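Local coordinates for protein transcriptional regulator, TetR family (Marinobacter aquaeolei, PDB 3NNR) that probably binds DNA through a helix-turn-helix motif and regulates transcription, as a member of the TetR family, at residues Ile70-Tyr84 against Asn128-Ile140. Sequence-based numbering, arbitrary orientation. Where two conformers were deposited one is given.
Sequences IPEDRPITLEDMTFY and NRIFAKLADAGII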
ATOM      1  N   ILE A  70      -5.273  24.151   1.058  1.00 75.46           N
ATOM      2  CA  ILE A  70      -5.370  24.639  -0.311  1.00 76.79           C
ATOM      3  C   ILE A  70      -5.845  26.096  -0.323  1.00 80.49           C
ATOM      4  O   ILE A  70      -6.886  26.404   0.283  1.00 80.35           O
ATOM      5  CB  ILE A  70      -6.355  23.798  -1.196  1.00 76.67           C
ATOM      6  CG1 ILE A  70      -6.080  22.298  -1.093  1.00 73.69           C
ATOM      7  CG2 ILE A  70      -6.315  24.260  -2.677  1.00 78.61           C
ATOM      8  CD1 ILE A  70      -4.669  21.890  -1.357  1.00 80.98           C
ATOM      9  N   PRO A  71      -5.085  26.988  -0.992  1.00 82.59           N
ATOM     10  CA  PRO A  71      -5.555  28.362  -1.120  1.00 91.32           C
ATOM     11  C   PRO A  71      -6.780  28.418  -2.038  1.00 94.57           C
ATOM     12  O   PRO A  71      -6.780  27.766  -3.100  1.00 93.50           O
ATOM     13  CB  PRO A  71      -4.364  29.110  -1.747  1.00 92.90           C
ATOM     14  CG  PRO A  71      -3.237  28.176  -1.705  1.00 86.00           C
ATOM     15  CD  PRO A  71      -3.753  26.816  -1.587  1.00 80.70           C
ATOM     16  N   GLU A  72      -7.807  29.149  -1.590  1.00 98.99           N
ATOM     17  CA  GLU A  72      -9.065  29.310  -2.330  1.00102.34           C
ATOM     18  C   GLU A  72      -9.160  30.643  -3.089  1.00105.53           C
ATOM     19  O   GLU A  72      -9.978  30.755  -3.996  1.00109.07           O
ATOM     20  CB  GLU A  72     -10.270  29.132  -1.383  1.00104.16           C
ATOM     21  CG  GLU A  72     -10.367  27.745  -0.692  1.00101.97           C
ATOM     22  CD  GLU A  72     -10.517  26.557  -1.666  1.00104.95           C
ATOM     23  OE1 GLU A  72     -11.027  26.742  -2.795  1.00103.78           O
ATOM     24  OE2 GLU A  72     -10.123  25.425  -1.292  1.00101.20           O
ATOM     25  N   ASP A  73      -8.307  31.616  -2.760  1.00104.52           N
ATOM     26  CA  ASP A  73      -8.312  32.941  -3.414  1.00107.71           C
ATOM     27  C   ASP A  73      -7.502  33.079  -4.735  1.00105.85           C
ATOM     28  O   ASP A  73      -7.336  34.205  -5.210  1.00111.69           O
ATOM     29  CB  ASP A  73      -7.912  34.043  -2.395  1.00110.32           C
ATOM     30  CG  ASP A  73      -6.479  33.891  -1.858  1.00111.13           C
ATOM     31  OD1 ASP A  73      -5.873  32.795  -1.964  1.00112.61           O
ATOM     32  OD2 ASP A  73      -5.969  34.874  -1.288  1.00114.13           O
ATOM     33  N   ARG A  74      -6.994  31.977  -5.306  1.00100.80           N
ATOM     34  CA  ARG A  74      -6.232  32.000  -6.575  0.50100.37           C
ATOM     35  C   ARG A  74      -6.354  30.657  -7.293  1.00 95.58           C
ATOM     36  O   ARG A  74      -6.727  29.688  -6.664  1.00 91.90           O
ATOM     37  CB  ARG A  74      -4.754  32.328  -6.306  0.50100.17           C
ATOM     38  CG  ARG A  74      -4.058  31.431  -5.268  0.50 96.15           C
ATOM     39  CD  ARG A  74      -2.600  31.832  -5.047  0.50 98.13           C
ATOM     40  NE  ARG A  74      -1.995  31.104  -3.931  0.50 92.56           N
ATOM     41  CZ  ARG A  74      -1.984  31.547  -2.678  0.50 93.14           C
ATOM     42  NH1 ARG A  74      -2.536  32.716  -2.389  0.50 98.05           N
ATOM     43  NH2 ARG A  74      -1.422  30.829  -1.719  0.50 91.24           N
ATOM     44  N   PRO A  75      -6.034  30.595  -8.613  1.00 96.78           N
ATOM     45  CA  PRO A  75      -6.127  29.275  -9.272  1.00 94.05           C
ATOM     46  C   PRO A  75      -4.902  28.403  -8.969  1.00 91.40           C
ATOM     47  O   PRO A  75      -3.830  28.925  -8.681  1.00 94.93           O
ATOM     48  CB  PRO A  75      -6.221  29.621 -10.763  1.00 96.24           C
ATOM     49  CG  PRO A  75      -5.543  30.916 -10.885  1.00101.75           C
ATOM     50  CD  PRO A  75      -5.715  31.658  -9.591  1.00 99.51           C
ATOM     51  N   ILE A  76      -5.078  27.087  -9.015  1.00 87.96           N
ATOM     52  CA  ILE A  76      -3.988  26.137  -8.764  1.00 83.96           C
ATOM     53  C   ILE A  76      -3.048  26.128  -9.962  1.00 84.96           C
ATOM     54  O   ILE A  76      -3.521  26.067 -11.097  1.00 88.86           O
ATOM     55  CB  ILE A  76      -4.527  24.680  -8.489  1.00 80.16           C
ATOM     56  CG1 ILE A  76      -3.405  23.755  -8.032  1.00 76.97           C
ATOM     57  CG2 ILE A  76      -5.235  24.057  -9.721  1.00 75.84           C
ATOM     58  CD1 ILE A  76      -3.895  22.461  -7.484  1.00 67.90           C
ATOM     59  N   THR A  77      -1.738  26.213  -9.715  1.00 82.27           N
ATOM     60  CA  THR A  77      -0.725  26.114 -10.785  1.00 81.93           C
ATOM     61  C   THR A  77      -0.030  24.723 -10.765  1.00 78.79           C
ATOM     62  O   THR A  77      -0.210  23.935  -9.844  1.00 72.80           O
ATOM     63  CB  THR A  77       0.372  27.152 -10.620  1.00 82.88           C
ATOM     64  OG1 THR A  77       1.139  26.821  -9.457  1.00 77.28           O
ATOM     65  CG2 THR A  77      -0.194  28.599 -10.500  1.00 86.37           C
ATOM     66  N   LEU A  78       0.775  24.451 -11.791  1.00 79.78           N
ATOM     67  CA  LEU A  78       1.599  23.232 -11.858  1.00 76.65           C
ATOM     68  C   LEU A  78       2.690  23.159 -10.760  1.00 73.70           C
ATOM     69  O   LEU A  78       3.079  22.059 -10.310  1.00 67.71           O
ATOM     70  CB  LEU A  78       2.245  23.105 -13.249  1.00 78.30           C
ATOM     71  CG  LEU A  78       1.292  22.853 -14.426  1.00 83.44           C
ATOM     72  CD1 LEU A  78       2.072  22.819 -15.725  1.00 83.77           C
ATOM     73  CD2 LEU A  78       0.496  21.553 -14.246  1.00 78.88           C
ATOM     74  N   GLU A  79       3.183  24.333 -10.358  1.00 76.92           N
ATOM     75  CA  GLU A  79       4.208  24.479  -9.320  1.00 76.10           C
ATOM     76  C   GLU A  79       3.564  24.059  -7.970  1.00 76.04           C
ATOM     77  O   GLU A  79       4.180  23.316  -7.168  1.00 74.97           O
ATOM     78  CB  GLU A  79       4.792  25.896  -9.317  1.00 80.60           C
ATOM     79  CG  GLU A  79       5.592  26.368 -10.635  1.00 85.47           C
ATOM     80  CD  GLU A  79       4.734  26.670 -11.920  1.00 97.08           C
ATOM     81  OE1 GLU A  79       3.485  26.553 -11.885  1.00 99.14           O
ATOM     82  OE2 GLU A  79       5.314  27.013 -12.985  1.00 97.47           O
ATOM     83  N   ASP A  80       2.305  24.465  -7.749  1.00 75.25           N
ATOM     84  CA  ASP A  80       1.540  24.011  -6.569  1.00 72.04           C
ATOM     85  C   ASP A  80       1.356  22.497  -6.570  1.00 68.10           C
ATOM     86  O   ASP A  80       1.446  21.851  -5.521  1.00 64.35           O
ATOM     87  CB  ASP A  80       0.124  24.601  -6.513  1.00 74.04           C
ATOM     88  CG  ASP A  80       0.092  26.070  -6.296  1.00 75.68           C
ATOM     89  OD1 ASP A  80       1.057  26.662  -5.755  1.00 72.69           O
ATOM     90  OD2 ASP A  80      -0.964  26.644  -6.637  1.00 92.82           O
HETATM   91  N   MSE A  81       1.065  21.941  -7.741  1.00 68.14           N
HETATM   92  CA  MSE A  81       0.864  20.500  -7.861  1.00 68.43           C
HETATM   93  C   MSE A  81       2.143  19.747  -7.423  1.00 66.32           C
HETATM   94  O   MSE A  81       2.079  18.863  -6.571  1.00 64.91           O
HETATM   95  CB  MSE A  81       0.431  20.127  -9.279  1.00 69.68           C
HETATM   96  CG  MSE A  81      -0.009  18.695  -9.431  1.00 70.22           C
HETATM   97 SE   MSE A  81      -0.384  18.347 -11.282  0.75 65.04          SE
HETATM   98  CE  MSE A  81       1.404  18.493 -12.037  1.00 64.29           C
ATOM     99  N   THR A  82       3.288  20.165  -7.957  1.00 67.09           N
ATOM    100  CA  THR A  82       4.573  19.543  -7.637  1.00 65.70           C
ATOM    101  C   THR A  82       4.919  19.711  -6.154  1.00 63.90           C
ATOM    102  O   THR A  82       5.483  18.802  -5.546  1.00 63.69           O
ATOM    103  CB  THR A  82       5.704  20.091  -8.513  1.00 64.98           C
ATOM    104  OG1 THR A  82       5.783  21.499  -8.342  1.00 80.93           O
ATOM    105  CG2 THR A  82       5.421  19.831  -9.950  1.00 65.22           C
ATOM    106  N   PHE A  83       4.575  20.863  -5.578  1.00 66.49           N
ATOM    107  CA  PHE A  83       4.795  21.097  -4.158  1.00 64.47           C
ATOM    108  C   PHE A  83       3.934  20.108  -3.324  1.00 62.44           C
ATOM    109  O   PHE A  83       4.462  19.381  -2.464  1.00 61.97           O
ATOM    110  CB  PHE A  83       4.532  22.543  -3.751  1.00 67.28           C
ATOM    111  CG  PHE A  83       4.172  22.651  -2.319  1.00 69.39           C
ATOM    112  CD1 PHE A  83       5.138  22.440  -1.347  1.00 67.14           C
ATOM    113  CD2 PHE A  83       2.841  22.826  -1.931  1.00 67.79           C
ATOM    114  CE1 PHE A  83       4.786  22.438  -0.000  1.00 73.11           C
ATOM    115  CE2 PHE A  83       2.489  22.851  -0.600  1.00 67.72           C
ATOM    116  CZ  PHE A  83       3.461  22.654   0.375  1.00 71.94           C
ATOM    117  N   TYR A  84       2.628  20.054  -3.587  1.00 61.08           N
ATOM    118  CA  TYR A  84       1.760  19.128  -2.850  1.00 57.10           C
ATOM    119  C   TYR A  84       2.299  17.694  -2.902  1.00 58.97           C
ATOM    120  O   TYR A  84       2.333  16.996  -1.869  1.00 59.30           O
ATOM    121  CB  TYR A  84       0.297  19.125  -3.353  1.00 58.22           C
ATOM    122  CG  TYR A  84      -0.439  20.462  -3.299  1.00 57.74           C
ATOM    123  CD1 TYR A  84      -0.435  21.247  -2.151  1.00 58.68           C
ATOM    124  CD2 TYR A  84      -1.193  20.912  -4.384  1.00 60.53           C
ATOM    125  CE1 TYR A  84      -1.127  22.470  -2.095  1.00 61.38           C
ATOM    126  CE2 TYR A  84      -1.878  22.157  -4.344  1.00 63.32           C
ATOM    127  CZ  TYR A  84      -1.843  22.921  -3.202  1.00 58.50           C
ATOM    128  OH  TYR A  84      -2.496  24.135  -3.161  1.00 77.47           O
ATOM    129  N   ASN A 128      -9.487  15.564  -3.724  1.00 69.94           N
ATOM    130  CA  ASN A 128     -10.689  15.955  -4.492  1.00 74.82           C
ATOM    131  C   ASN A 128     -10.600  17.404  -4.884  1.00 75.86           C
ATOM    132  O   ASN A 128     -10.767  17.753  -6.065  1.00 77.52           O
ATOM    133  CB  ASN A 128     -12.011  15.749  -3.713  1.00 76.81           C
ATOM    134  CG  ASN A 128     -12.635  14.394  -3.964  1.00 81.53           C
ATOM    135  OD1 ASN A 128     -13.032  14.089  -5.089  1.00 85.75           O
ATOM    136  ND2 ASN A 128     -12.756  13.586  -2.916  1.00 85.45           N
ATOM    137  N   ARG A 129     -10.292  18.222  -3.879  1.00 74.67           N
ATOM    138  CA  ARG A 129     -10.236  19.646  -4.057  1.00 77.06           C
ATOM    139  C   ARG A 129      -9.145  20.089  -5.046  1.00 76.57           C
ATOM    140  O   ARG A 129      -9.395  20.988  -5.848  1.00 76.71           O
ATOM    141  CB  ARG A 129     -10.147  20.372  -2.699  1.00 77.50           C
ATOM    142  CG  ARG A 129     -10.401  21.872  -2.754  1.00 80.64           C
ATOM    143  CD  ARG A 129     -11.716  22.237  -3.499  1.00 82.78           C
ATOM    144  NE  ARG A 129     -11.886  23.682  -3.649  1.00 94.74           N
ATOM    145  CZ  ARG A 129     -12.641  24.290  -4.575  1.00 99.65           C
ATOM    146  NH1 ARG A 129     -13.315  23.604  -5.515  1.00102.32           N
ATOM    147  NH2 ARG A 129     -12.697  25.622  -4.583  1.00 99.88           N
ATOM    148  N   ILE A 130      -7.983  19.422  -5.026  1.00 74.33           N
ATOM    149  CA  ILE A 130      -6.892  19.717  -5.978  1.00 73.27           C
ATOM    150  C   ILE A 130      -7.353  19.424  -7.405  1.00 75.04           C
ATOM    151  O   ILE A 130      -7.180  20.250  -8.285  1.00 78.80           O
ATOM    152  CB  ILE A 130      -5.604  18.937  -5.655  1.00 70.42           C
ATOM    153  CG1 ILE A 130      -4.931  19.530  -4.401  1.00 70.58           C
ATOM    154  CG2 ILE A 130      -4.617  19.032  -6.806  1.00 63.51           C
ATOM    155  CD1 ILE A 130      -4.049  18.523  -3.650  1.00 65.74           C
ATOM    156  N   PHE A 131      -7.948  18.263  -7.626  1.00 74.57           N
ATOM    157  CA  PHE A 131      -8.489  17.938  -8.936  1.00 75.41           C
ATOM    158  C   PHE A 131      -9.583  18.926  -9.344  1.00 76.03           C
ATOM    159  O   PHE A 131      -9.614  19.348 -10.498  1.00 76.32           O
ATOM    160  CB  PHE A 131      -9.100  16.546  -8.976  1.00 76.35           C
ATOM    161  CG  PHE A 131      -8.120  15.393  -8.868  1.00 80.87           C
ATOM    162  CD1 PHE A 131      -6.828  15.444  -9.407  1.00 87.19           C
ATOM    163  CD2 PHE A 131      -8.582  14.167  -8.363  1.00 89.25           C
ATOM    164  CE1 PHE A 131      -5.987  14.336  -9.339  1.00 91.21           C
ATOM    165  CE2 PHE A 131      -7.753  13.048  -8.303  1.00 90.81           C
ATOM    166  CZ  PHE A 131      -6.453  13.129  -8.790  1.00 89.53           C
ATOM    167  N   ALA A 132     -10.465  19.280  -8.404  1.00 74.75           N
ATOM    168  CA  ALA A 132     -11.533  20.241  -8.672  1.00 77.41           C
ATOM    169  C   ALA A 132     -10.925  21.544  -9.182  1.00 80.43           C
ATOM    170  O   ALA A 132     -11.409  22.078 -10.202  1.00 84.70           O
ATOM    171  CB  ALA A 132     -12.431  20.478  -7.433  1.00 78.12           C
ATOM    172  N   LYS A 133      -9.844  22.010  -8.524  1.00 77.49           N
ATOM    173  CA  LYS A 133      -9.135  23.227  -8.951  1.00 79.47           C
ATOM    174  C   LYS A 133      -8.363  23.052 -10.266  1.00 79.74           C
ATOM    175  O   LYS A 133      -8.290  23.998 -11.054  1.00 86.10           O
ATOM    176  CB  LYS A 133      -8.199  23.811  -7.867  1.00 79.36           C
ATOM    177  CG  LYS A 133      -8.888  24.195  -6.545  1.00 77.27           C
ATOM    178  CD  LYS A 133      -8.334  25.442  -5.881  1.00 86.35           C
ATOM    179  CE  LYS A 133      -8.814  26.688  -6.631  1.00 99.99           C
ATOM    180  NZ  LYS A 133      -8.621  27.907  -5.849  1.00108.09           N
ATOM    181  N   LEU A 134      -7.774  21.878 -10.499  1.00 77.18           N
ATOM    182  CA  LEU A 134      -7.063  21.588 -11.766  1.00 77.11           C
ATOM    183  C   LEU A 134      -8.041  21.646 -12.967  1.00 82.33           C
ATOM    184  O   LEU A 134      -7.656  22.049 -14.085  1.00 83.82           O
ATOM    185  CB  LEU A 134      -6.339  20.232 -11.707  1.00 72.78           C
ATOM    186  CG  LEU A 134      -5.161  20.107 -10.718  1.00 68.50           C
ATOM    187  CD1 LEU A 134      -4.838  18.612 -10.423  1.00 51.98           C
ATOM    188  CD2 LEU A 134      -3.944  20.888 -11.198  1.00 63.64           C
ATOM    189  N   ALA A 135      -9.292  21.234 -12.717  1.00 83.63           N
ATOM    190  CA  ALA A 135     -10.367  21.306 -13.696  1.00 86.74           C
ATOM    191  C   ALA A 135     -10.649  22.791 -13.977  1.00 90.37           C
ATOM    192  O   ALA A 135     -10.602  23.208 -15.130  1.00 91.56           O
ATOM    193  CB  ALA A 135     -11.633  20.589 -13.179  1.00 86.10           C
ATOM    194  N   ASP A 136     -10.863  23.573 -12.910  1.00 91.52           N
ATOM    195  CA  ASP A 136     -11.145  25.027 -12.997  1.00 95.69           C
ATOM    196  C   ASP A 136     -10.049  25.819 -13.711  1.00 95.10           C
ATOM    197  O   ASP A 136     -10.346  26.752 -14.445  1.00 96.31           O
ATOM    198  CB  ASP A 136     -11.386  25.642 -11.603  1.00 97.37           C
ATOM    199  CG  ASP A 136     -12.597  25.040 -10.877  1.00102.88           C
ATOM    200  OD1 ASP A 136     -13.653  24.846 -11.519  1.00109.36           O
ATOM    201  OD2 ASP A 136     -12.495  24.775  -9.653  1.00107.42           O
ATOM    202  N   ALA A 137      -8.793  25.430 -13.488  1.00 93.07           N
ATOM    203  CA  ALA A 137      -7.636  26.051 -14.153  1.00 93.92           C
ATOM    204  C   ALA A 137      -7.434  25.596 -15.618  1.00 94.71           C
ATOM    205  O   ALA A 137      -6.608  26.179 -16.317  1.00 97.49           O
ATOM    206  CB  ALA A 137      -6.358  25.799 -13.342  1.00 89.75           C
ATOM    207  N   GLY A 138      -8.163  24.571 -16.076  1.00 93.33           N
ATOM    208  CA  GLY A 138      -8.047  24.045 -17.441  1.00 93.35           C
ATOM    209  C   GLY A 138      -6.890  23.089 -17.668  1.00 90.74           C
ATOM    210  O   GLY A 138      -6.488  22.872 -18.806  1.00 88.90           O
ATOM    211  N   ILE A 139      -6.379  22.495 -16.586  1.00 90.35           N
ATOM    212  CA  ILE A 139      -5.231  21.576 -16.636  1.00 88.50           C
ATOM    213  C   ILE A 139      -5.702  20.149 -16.940  1.00 86.69           C
ATOM    214  O   ILE A 139      -5.102  19.476 -17.785  1.00 87.21           O
ATOM    215  CB  ILE A 139      -4.384  21.648 -15.348  1.00 86.15           C
ATOM    216  CG1 ILE A 139      -3.876  23.089 -15.146  1.00 91.62           C
ATOM    217  CG2 ILE A 139      -3.218  20.677 -15.445  1.00 82.66           C
ATOM    218  CD1 ILE A 139      -3.084  23.328 -13.888  1.00 90.68           C
ATOM    219  N   ILE A 140      -6.741  19.690 -16.244  1.00 85.31           N
ATOM    220  CA  ILE A 140      -7.360  18.389 -16.537  1.00 85.35           C
ATOM    221  C   ILE A 140      -8.797  18.635 -16.974  1.00 88.75           C
ATOM    222  O   ILE A 140      -9.342  19.726 -16.791  1.00 88.50           O
ATOM    223  CB  ILE A 140      -7.288  17.356 -15.352  1.00 82.45           C
ATOM    224  CG1 ILE A 140      -8.224  17.702 -14.176  1.00 83.96           C
ATOM    225  CG2 ILE A 140      -5.858  17.205 -14.866  1.00 78.35           C
ATOM    226  CD1 ILE A 140      -8.213  16.664 -13.077  1.00 87.78           C
TER
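Lys-133 and Arg-129, one turn apart on helix 110-136, reach across to the loop that leads into helix 78-94, within the all-helical C-terminal part of this TetR-family fold. Lys-133 bends at chi2 and chi3, bringing NZ to Arg-74 O at 2.7 Å, with a C=O...donor angle of 153°; a weak bond to Pro-71 O adds a second carbonyl. Arg-129 turns at chi2 and presents its guanidinium edge to Glu-72. The two flat groups lie 17° from coplanar, and Arg-129 NH2 meets Glu-72 OE1 on its syn side at 2.7 Å, while NE adds weaker bonds to both carboxylate oxygens. An alanine in place of Arg-129 has no guanidinium, and the Glu-72 carboxylate would probably be left without its salt-bridge mate and freer to turn. Further along the loop, buried Ile-76 holds CG1 anti to its backbone N (chi1 -172°), which sends its CD1 to 3.6 Å from Ile-130 CG2, while its CG2 lies against Lys-133 and 3.7 Å from Leu-134 CD2. A capping box of Thr-77 and Asp-80 starts helix 78-94, whose Tyr-84 CD2 lies 3.8 Å from Ile-130 CD1. Beyond the Schellman motif at Gly-138, Ile-139 CG2 packs 4.0 Å from Leu-78 CD2.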